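Local coordinates for protein lactaldehyde dehydrogenase (Methanocaldococcus jannaschii, PDB 3PQA) that oxidises lactaldehyde to lactate with a preference for NAD over NADP, a step in the biosynthesis of coenzyme F420, at residues V329-L342 with F351-L364. Residues are numbered along the deposited sequence; the frame is centred on the assembly and turned at random.
Sequences VVEKAIDEGGKLLL and FYPTILEVDRDNIL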
ATOM      1  N   VAL B 329      22.267 -10.068 -41.601  1.00 23.69           N
ATOM      2  CA  VAL B 329      22.461  -8.894 -40.766  1.00 22.31           C
ATOM      3  C   VAL B 329      23.922  -8.811 -40.327  1.00 21.18           C
ATOM      4  O   VAL B 329      24.521  -7.734 -40.333  1.00 21.03           O
ATOM      5  CB  VAL B 329      21.513  -8.907 -39.537  1.00 21.39           C
ATOM      6  CG1 VAL B 329      21.780  -7.722 -38.637  1.00 20.63           C
ATOM      7  CG2 VAL B 329      20.048  -8.897 -39.990  1.00 20.53           C
ATOM      8  N   VAL B 330      24.504  -9.945 -39.959  1.00 21.05           N
ATOM      9  CA  VAL B 330      25.925  -9.970 -39.600  1.00 21.68           C
ATOM     10  C   VAL B 330      26.788  -9.529 -40.796  1.00 22.42           C
ATOM     11  O   VAL B 330      27.661  -8.677 -40.654  1.00 21.36           O
ATOM     12  CB  VAL B 330      26.358 -11.339 -39.016  1.00 21.69           C
ATOM     13  CG1 VAL B 330      27.865 -11.386 -38.769  1.00 22.03           C
ATOM     14  CG2 VAL B 330      25.610 -11.607 -37.717  1.00 22.01           C
ATOM     15  N   GLU B 331      26.496 -10.076 -41.974  1.00 23.22           N
ATOM     16  CA  GLU B 331      27.171  -9.664 -43.211  1.00 24.50           C
ATOM     17  C   GLU B 331      27.108  -8.155 -43.444  1.00 23.61           C
ATOM     18  O   GLU B 331      28.123  -7.532 -43.758  1.00 23.35           O
ATOM     19  CB  GLU B 331      26.578 -10.404 -44.408  1.00 27.00           C
ATOM     20  CG  GLU B 331      27.050 -11.838 -44.523  1.00 28.15           C
ATOM     21  CD  GLU B 331      26.439 -12.573 -45.707  1.00 27.81           C
ATOM     22  OE1 GLU B 331      26.032 -11.911 -46.698  1.00 28.35           O
ATOM     23  OE2 GLU B 331      26.387 -13.820 -45.651  1.00 28.42           O
ATOM     24  N   LYS B 332      25.917  -7.580 -43.281  1.00 23.31           N
ATOM     25  CA  LYS B 332      25.722  -6.131 -43.362  1.00 23.45           C
ATOM     26  C   LYS B 332      26.575  -5.393 -42.323  1.00 22.89           C
ATOM     27  O   LYS B 332      27.262  -4.428 -42.654  1.00 22.14           O
ATOM     28  CB  LYS B 332      24.233  -5.786 -43.211  1.00 24.61           C
ATOM     29  CG  LYS B 332      23.857  -4.314 -43.389  1.00 24.57           C
ATOM     30  CD  LYS B 332      23.798  -3.912 -44.868  1.00 25.06           C
ATOM     31  CE  LYS B 332      23.234  -2.504 -45.035  1.00 24.75           C
ATOM     32  NZ  LYS B 332      24.254  -1.472 -44.695  1.00 25.23           N
ATOM     33  N   ALA B 333      26.536  -5.865 -41.075  1.00 22.76           N
ATOM     34  CA  ALA B 333      27.315  -5.266 -39.992  1.00 23.07           C
ATOM     35  C   ALA B 333      28.804  -5.204 -40.338  1.00 23.57           C
ATOM     36  O   ALA B 333      29.476  -4.212 -40.041  1.00 23.12           O
ATOM     37  CB  ALA B 333      27.101  -6.040 -38.695  1.00 22.87           C
ATOM     38  N   ILE B 334      29.298  -6.264 -40.973  1.00 24.41           N
ATOM     39  CA  ILE B 334      30.694  -6.341 -41.413  1.00 25.41           C
ATOM     40  C   ILE B 334      30.944  -5.387 -42.593  1.00 26.31           C
ATOM     41  O   ILE B 334      31.955  -4.682 -42.609  1.00 25.75           O
ATOM     42  CB  ILE B 334      31.114  -7.805 -41.744  1.00 25.13           C
ATOM     43  CG1 ILE B 334      31.085  -8.669 -40.474  1.00 24.59           C
ATOM     44  CG2 ILE B 334      32.517  -7.858 -42.372  1.00 24.59           C
ATOM     45  CD1 ILE B 334      31.173 -10.166 -40.729  1.00 25.07           C
ATOM     46  N   ASP B 335      30.011  -5.363 -43.549  1.00 27.36           N
ATOM     47  CA  ASP B 335      30.039  -4.430 -44.692  1.00 28.50           C
ATOM     48  C   ASP B 335      30.187  -2.987 -44.237  1.00 28.27           C
ATOM     49  O   ASP B 335      30.881  -2.199 -44.876  1.00 28.71           O
ATOM     50  CB  ASP B 335      28.742  -4.514 -45.503  1.00 30.06           C
ATOM     51  CG  ASP B 335      28.756  -5.606 -46.549  1.00 30.60           C
ATOM     52  OD1 ASP B 335      29.725  -6.397 -46.610  1.00 30.35           O
ATOM     53  OD2 ASP B 335      27.775  -5.674 -47.328  1.00 30.39           O
ATOM     54  N   GLU B 336      29.512  -2.656 -43.136  1.00 27.11           N
ATOM     55  CA  GLU B 336      29.519  -1.314 -42.555  1.00 26.03           C
ATOM     56  C   GLU B 336      30.799  -1.016 -41.778  1.00 25.54           C
ATOM     57  O   GLU B 336      30.989   0.100 -41.282  1.00 25.80           O
ATOM     58  CB  GLU B 336      28.299  -1.123 -41.650  1.00 26.08           C
ATOM     59  CG  GLU B 336      26.969  -1.119 -42.396  1.00 26.27           C
ATOM     60  CD  GLU B 336      25.774  -0.920 -41.489  1.00 26.12           C
ATOM     61  OE1 GLU B 336      25.928  -0.986 -40.254  1.00 26.32           O
ATOM     62  OE2 GLU B 336      24.666  -0.700 -42.018  1.00 26.33           O
ATOM     63  N   GLY B 337      31.670  -2.017 -41.670  1.00 25.12           N
ATOM     64  CA  GLY B 337      32.975  -1.833 -41.052  1.00 25.30           C
ATOM     65  C   GLY B 337      33.141  -2.530 -39.717  1.00 25.78           C
ATOM     66  O   GLY B 337      34.166  -2.364 -39.060  1.00 25.31           O
ATOM     67  N   GLY B 338      32.131  -3.300 -39.312  1.00 25.76           N
ATOM     68  CA  GLY B 338      32.222  -4.108 -38.093  1.00 25.60           C
ATOM     69  C   GLY B 338      33.332  -5.141 -38.170  1.00 25.05           C
ATOM     70  O   GLY B 338      33.528  -5.783 -39.201  1.00 25.34           O
ATOM     71  N   LYS B 339      34.064  -5.290 -37.071  1.00 24.46           N
ATOM     72  CA  LYS B 339      35.169  -6.223 -36.990  1.00 24.78           C
ATOM     73  C   LYS B 339      34.712  -7.509 -36.313  1.00 24.01           C
ATOM     74  O   LYS B 339      34.308  -7.493 -35.146  1.00 23.42           O
ATOM     75  CB  LYS B 339      36.335  -5.585 -36.224  1.00 25.89           C
ATOM     76  CG  LYS B 339      37.576  -6.468 -36.089  1.00 27.19           C
ATOM     77  CD  LYS B 339      38.617  -5.801 -35.208  1.00 26.42           C
ATOM     78  CE  LYS B 339      39.813  -6.712 -34.947  1.00 27.37           C
ATOM     79  NZ  LYS B 339      40.312  -6.483 -33.551  1.00 26.73           N
ATOM     80  N   LEU B 340      34.772  -8.616 -37.050  1.00 23.06           N
ATOM     81  CA  LEU B 340      34.370  -9.917 -36.520  1.00 22.50           C
ATOM     82  C   LEU B 340      35.445 -10.458 -35.588  1.00 22.66           C
ATOM     83  O   LEU B 340      36.602 -10.614 -35.986  1.00 22.81           O
ATOM     84  CB  LEU B 340      34.054 -10.912 -37.650  1.00 22.13           C
ATOM     85  CG  LEU B 340      33.511 -12.289 -37.245  1.00 21.98           C
ATOM     86  CD1 LEU B 340      32.120 -12.190 -36.600  1.00 22.08           C
ATOM     87  CD2 LEU B 340      33.468 -13.253 -38.435  1.00 22.06           C
ATOM     88  N   LEU B 341      35.056 -10.734 -34.346  1.00 21.87           N
ATOM     89  CA  LEU B 341      35.976 -11.220 -33.326  1.00 21.39           C
ATOM     90  C   LEU B 341      35.803 -12.700 -33.002  1.00 20.82           C
ATOM     91  O   LEU B 341      36.748 -13.353 -32.562  1.00 21.04           O
ATOM     92  CB  LEU B 341      35.831 -10.395 -32.046  1.00 21.88           C
ATOM     93  CG  LEU B 341      36.001  -8.882 -32.192  1.00 20.70           C
ATOM     94  CD1 LEU B 341      35.833  -8.221 -30.843  1.00 21.91           C
ATOM     95  CD2 LEU B 341      37.352  -8.516 -32.814  1.00 21.97           C
ATOM     96  N   LEU B 342      34.592 -13.215 -33.201  1.00 19.99           N
ATOM     97  CA  LEU B 342      34.279 -14.615 -32.935  1.00 20.30           C
ATOM     98  C   LEU B 342      33.034 -15.021 -33.708  1.00 21.75           C
ATOM     99  O   LEU B 342      32.115 -14.220 -33.867  1.00 20.81           O
ATOM    100  CB  LEU B 342      34.031 -14.848 -31.436  1.00 19.62           C
ATOM    101  CG  LEU B 342      33.713 -16.288 -31.012  1.00 19.72           C
ATOM    102  CD1 LEU B 342      34.965 -17.168 -31.117  1.00 19.58           C
ATOM    103  CD2 LEU B 342      33.121 -16.355 -29.620  1.00 19.54           C
ATOM    104  N   PHE B 351      23.213 -21.367 -34.700  1.00 18.98           N
ATOM    105  CA  PHE B 351      24.003 -20.160 -34.892  1.00 18.58           C
ATOM    106  C   PHE B 351      25.033 -20.025 -33.785  1.00 18.29           C
ATOM    107  O   PHE B 351      24.687 -20.014 -32.599  1.00 18.05           O
ATOM    108  CB  PHE B 351      23.112 -18.916 -34.959  1.00 18.82           C
ATOM    109  CG  PHE B 351      23.677 -17.826 -35.823  1.00 19.45           C
ATOM    110  CD1 PHE B 351      24.742 -17.051 -35.379  1.00 18.88           C
ATOM    111  CD2 PHE B 351      23.161 -17.599 -37.098  1.00 18.89           C
ATOM    112  CE1 PHE B 351      25.280 -16.052 -36.172  1.00 19.51           C
ATOM    113  CE2 PHE B 351      23.704 -16.613 -37.918  1.00 19.51           C
ATOM    114  CZ  PHE B 351      24.766 -15.830 -37.450  1.00 18.94           C
ATOM    115  N   TYR B 352      26.302 -19.902 -34.171  1.00 18.01           N
ATOM    116  CA  TYR B 352      27.376 -19.899 -33.183  1.00 18.47           C
ATOM    117  C   TYR B 352      27.540 -18.536 -32.512  1.00 18.49           C
ATOM    118  O   TYR B 352      27.281 -17.501 -33.140  1.00 17.69           O
ATOM    119  CB  TYR B 352      28.686 -20.398 -33.824  1.00 19.09           C
ATOM    120  CG  TYR B 352      28.606 -21.881 -34.097  1.00 20.31           C
ATOM    121  CD1 TYR B 352      27.876 -22.368 -35.186  1.00 19.24           C
ATOM    122  CD2 TYR B 352      29.200 -22.795 -33.237  1.00 19.27           C
ATOM    123  CE1 TYR B 352      27.756 -23.732 -35.415  1.00 20.42           C
ATOM    124  CE2 TYR B 352      29.096 -24.163 -33.459  1.00 20.45           C
ATOM    125  CZ  TYR B 352      28.364 -24.624 -34.546  1.00 19.39           C
ATOM    126  OH  TYR B 352      28.259 -25.977 -34.782  1.00 20.52           O
ATOM    127  N   PRO B 353      27.942 -18.534 -31.226  1.00 18.91           N
ATOM    128  CA  PRO B 353      28.248 -17.283 -30.530  1.00 19.27           C
ATOM    129  C   PRO B 353      29.104 -16.363 -31.411  1.00 19.70           C
ATOM    130  O   PRO B 353      30.175 -16.763 -31.894  1.00 19.71           O
ATOM    131  CB  PRO B 353      28.995 -17.766 -29.288  1.00 19.12           C
ATOM    132  CG  PRO B 353      28.284 -19.047 -28.953  1.00 19.39           C
ATOM    133  CD  PRO B 353      28.005 -19.687 -30.308  1.00 19.07           C
ATOM    134  N   THR B 354      28.590 -15.159 -31.640  1.00 19.21           N
ATOM    135  CA  THR B 354      29.164 -14.206 -32.594  1.00 19.06           C
ATOM    136  C   THR B 354      29.381 -12.858 -31.896  1.00 18.74           C
ATOM    137  O   THR B 354      28.490 -12.341 -31.218  1.00 18.70           O
ATOM    138  CB  THR B 354      28.255 -14.076 -33.839  1.00 19.29           C
ATOM    139  OG1 THR B 354      28.235 -15.330 -34.533  1.00 19.11           O
ATOM    140  CG2 THR B 354      28.740 -12.986 -34.787  1.00 19.23           C
ATOM    141  N   ILE B 355      30.584 -12.313 -32.042  1.00 18.15           N
ATOM    142  CA  ILE B 355      30.955 -11.085 -31.367  1.00 18.38           C
ATOM    143  C   ILE B 355      31.656 -10.192 -32.382  1.00 18.86           C
ATOM    144  O   ILE B 355      32.527 -10.655 -33.115  1.00 18.09           O
ATOM    145  CB  ILE B 355      31.901 -11.375 -30.186  1.00 18.29           C
ATOM    146  CG1 ILE B 355      31.255 -12.368 -29.210  1.00 17.97           C
ATOM    147  CG2 ILE B 355      32.322 -10.075 -29.474  1.00 18.03           C
ATOM    148  CD1 ILE B 355      32.184 -12.842 -28.117  1.00 18.26           C
ATOM    149  N   LEU B 356      31.249  -8.928 -32.435  1.00 19.58           N
ATOM    150  CA  LEU B 356      31.881  -7.957 -33.312  1.00 20.66           C
ATOM    151  C   LEU B 356      32.181  -6.688 -32.543  1.00 20.63           C
ATOM    152  O   LEU B 356      31.426  -6.307 -31.644  1.00 19.53           O
ATOM    153  CB  LEU B 356      30.964  -7.597 -34.483  1.00 21.07           C
ATOM    154  CG  LEU B 356      30.561  -8.666 -35.499  1.00 21.32           C
ATOM    155  CD1 LEU B 356      29.313  -9.400 -35.034  1.00 21.13           C
ATOM    156  CD2 LEU B 356      30.305  -8.019 -36.843  1.00 21.20           C
ATOM    157  N   GLU B 357      33.281  -6.025 -32.889  1.00 20.77           N
ATOM    158  CA  GLU B 357      33.473  -4.663 -32.429  1.00 21.74           C
ATOM    159  C   GLU B 357      32.942  -3.745 -33.516  1.00 21.20           C
ATOM    160  O   GLU B 357      33.280  -3.914 -34.690  1.00 21.01           O
ATOM    161  CB  GLU B 357      34.934  -4.327 -32.108  1.00 23.18           C
ATOM    162  CG  GLU B 357      35.078  -2.839 -31.788  1.00 24.75           C
ATOM    163  CD  GLU B 357      36.387  -2.440 -31.128  1.00 23.69           C
ATOM    164  OE1 GLU B 357      37.245  -3.307 -30.877  1.00 24.79           O
ATOM    165  OE2 GLU B 357      36.526  -1.233 -30.838  1.00 24.86           O
ATOM    166  N   VAL B 358      32.083  -2.807 -33.128  1.00 20.46           N
ATOM    167  CA  VAL B 358      31.440  -1.905 -34.086  1.00 20.33           C
ATOM    168  C   VAL B 358      31.424  -0.465 -33.569  1.00 20.73           C
ATOM    169  O   VAL B 358      31.773  -0.214 -32.407  1.00 20.46           O
ATOM    170  CB  VAL B 358      29.987  -2.366 -34.420  1.00 20.14           C
ATOM    171  CG1 VAL B 358      29.952  -3.838 -34.842  1.00 19.66           C
ATOM    172  CG2 VAL B 358      29.052  -2.144 -33.226  1.00 19.68           C
ATOM    173  N   ASP B 359      31.019   0.480 -34.416  1.00 22.19           N
ATOM    174  CA  ASP B 359      30.775   1.828 -33.927  1.00 24.10           C
ATOM    175  C   ASP B 359      29.283   2.060 -33.703  1.00 23.34           C
ATOM    176  O   ASP B 359      28.457   1.242 -34.127  1.00 22.47           O
ATOM    177  CB  ASP B 359      31.446   2.909 -34.795  1.00 27.43           C
ATOM    178  CG  ASP B 359      30.785   3.102 -36.143  1.00 27.20           C
ATOM    179  OD1 ASP B 359      29.556   2.921 -36.274  1.00 27.76           O
ATOM    180  OD2 ASP B 359      31.524   3.466 -37.088  1.00 27.86           O
ATOM    181  N   ARG B 360      28.954   3.169 -33.041  1.00 24.20           N
ATOM    182  CA  ARG B 360      27.572   3.470 -32.642  0.50 25.80           C
ATOM    183  C   ARG B 360      26.568   3.512 -33.799  1.00 25.51           C
ATOM    184  O   ARG B 360      25.360   3.377 -33.588  1.00 25.19           O
ATOM    185  CB  ARG B 360      27.517   4.779 -31.844  0.50 27.96           C
ATOM    186  CG  ARG B 360      28.019   6.016 -32.591  0.50 28.94           C
ATOM    187  CD  ARG B 360      27.836   7.265 -31.737  0.50 28.73           C
ATOM    188  NE  ARG B 360      26.427   7.489 -31.422  0.50 29.36           N
ATOM    189  CZ  ARG B 360      25.977   8.404 -30.565  0.50 29.13           C
ATOM    190  NH1 ARG B 360      26.827   9.194 -29.916  0.50 29.43           N
ATOM    191  NH2 ARG B 360      24.670   8.522 -30.354  0.50 29.51           N
ATOM    192  N   ASP B 361      27.066   3.698 -35.020  1.00 25.22           N
ATOM    193  CA  ASP B 361      26.185   3.799 -36.188  1.00 25.36           C
ATOM    194  C   ASP B 361      25.890   2.464 -36.868  1.00 24.65           C
ATOM    195  O   ASP B 361      25.106   2.420 -37.811  1.00 24.79           O
ATOM    196  CB  ASP B 361      26.751   4.787 -37.214  1.00 26.72           C
ATOM    197  CG  ASP B 361      26.870   6.185 -36.661  1.00 27.02           C
ATOM    198  OD1 ASP B 361      25.838   6.768 -36.262  1.00 27.00           O
ATOM    199  OD2 ASP B 361      28.004   6.703 -36.616  1.00 27.01           O
ATOM    200  N   ASN B 362      26.504   1.388 -36.383  1.00 24.06           N
ATOM    201  CA  ASN B 362      26.342   0.062 -36.979  1.00 23.60           C
ATOM    202  C   ASN B 362      24.907  -0.452 -36.891  1.00 24.41           C
ATOM    203  O   ASN B 362      24.221  -0.205 -35.905  1.00 24.13           O
ATOM    204  CB  ASN B 362      27.307  -0.927 -36.320  1.00 21.94           C
ATOM    205  CG  ASN B 362      27.435  -2.228 -37.087  1.00 20.38           C
ATOM    206  OD1 ASN B 362      26.629  -3.142 -36.922  1.00 21.83           O
ATOM    207  ND2 ASN B 362      28.461  -2.323 -37.923  1.00 21.83           N
ATOM    208  N   ILE B 363      24.480  -1.177 -37.925  1.00 25.17           N
ATOM    209  CA  ILE B 363      23.139  -1.774 -37.987  1.00 26.03           C
ATOM    210  C   ILE B 363      22.753  -2.580 -36.725  1.00 25.09           C
ATOM    211  O   ILE B 363      21.590  -2.567 -36.310  1.00 24.85           O
ATOM    212  CB  ILE B 363      22.950  -2.627 -39.294  1.00 26.84           C
ATOM    213  CG1 ILE B 363      21.492  -3.057 -39.488  1.00 27.20           C
ATOM    214  CG2 ILE B 363      23.893  -3.824 -39.330  1.00 27.15           C
ATOM    215  CD1 ILE B 363      20.545  -1.911 -39.816  1.00 27.03           C
ATOM    216  N   LEU B 364      23.729  -3.250 -36.111  1.00 23.29           N
ATOM    217  CA  LEU B 364      23.460  -4.069 -34.921  1.00 21.97           C
ATOM    218  C   LEU B 364      23.010  -3.245 -33.718  1.00 21.06           C
ATOM    219  O   LEU B 364      22.304  -3.751 -32.848  1.00 20.75           O
ATOM    220  CB  LEU B 364      24.681  -4.906 -34.533  1.00 21.63           C
ATOM    221  CG  LEU B 364      25.111  -6.003 -35.508  1.00 21.76           C
ATOM    222  CD1 LEU B 364      26.414  -6.661 -35.065  1.00 21.58           C
ATOM    223  CD2 LEU B 364      24.011  -7.035 -35.690  1.00 21.60           C
TER
HETATM  224  O   HOH W   1      38.801  -5.382 -31.307  1.00 30.44           O
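Just after the last turn of helix 320-335, the Glu336 side chain crosses that of Ile363 at about a right angle, and its OE1 accepts Ile363 N at 2.7 Å through the syn lone pair. OE2 of the same carboxylate is salt-bridged to Lys332 NZ, so each oxygen has its own partner. With an alanine in place of Glu336, Ile363 N would probably lose its acceptor and the Lys332 ammonium its mate. Beside it, with CG anti to the backbone N (chi1 -167°), the Asn362 amide is carried to the helix end, where ND2 donates to Ala333 O at 3.0 Å, nearly in the amide plane; OD1 takes Leu364 N in an Asx turn. Ala333 O also accepts Gly338 N, part of the Schellman motif closing the helix. Leu364 CD1 packs on Ala333 CB, and Leu356 sends CD2 across Ile334 CG1, 3.8 Å away. The chain then returns as strand 339-342, antiparallel to 354-357, with a classic beta bulge where Leu341 N and Leu342 N share Ile355 O. A water links Lys339 NZ to Glu357 OE1, whereas OE2 pairs with Arg378. Strand 339-342 edges the mixed sheet of what is, as in other aldehyde dehydrogenases, the catalytic domain: strand 350-357 runs parallel to 373-379, Val330 meets Val373, and helix 288-300 packs against Leu341, Leu342 and Ile355.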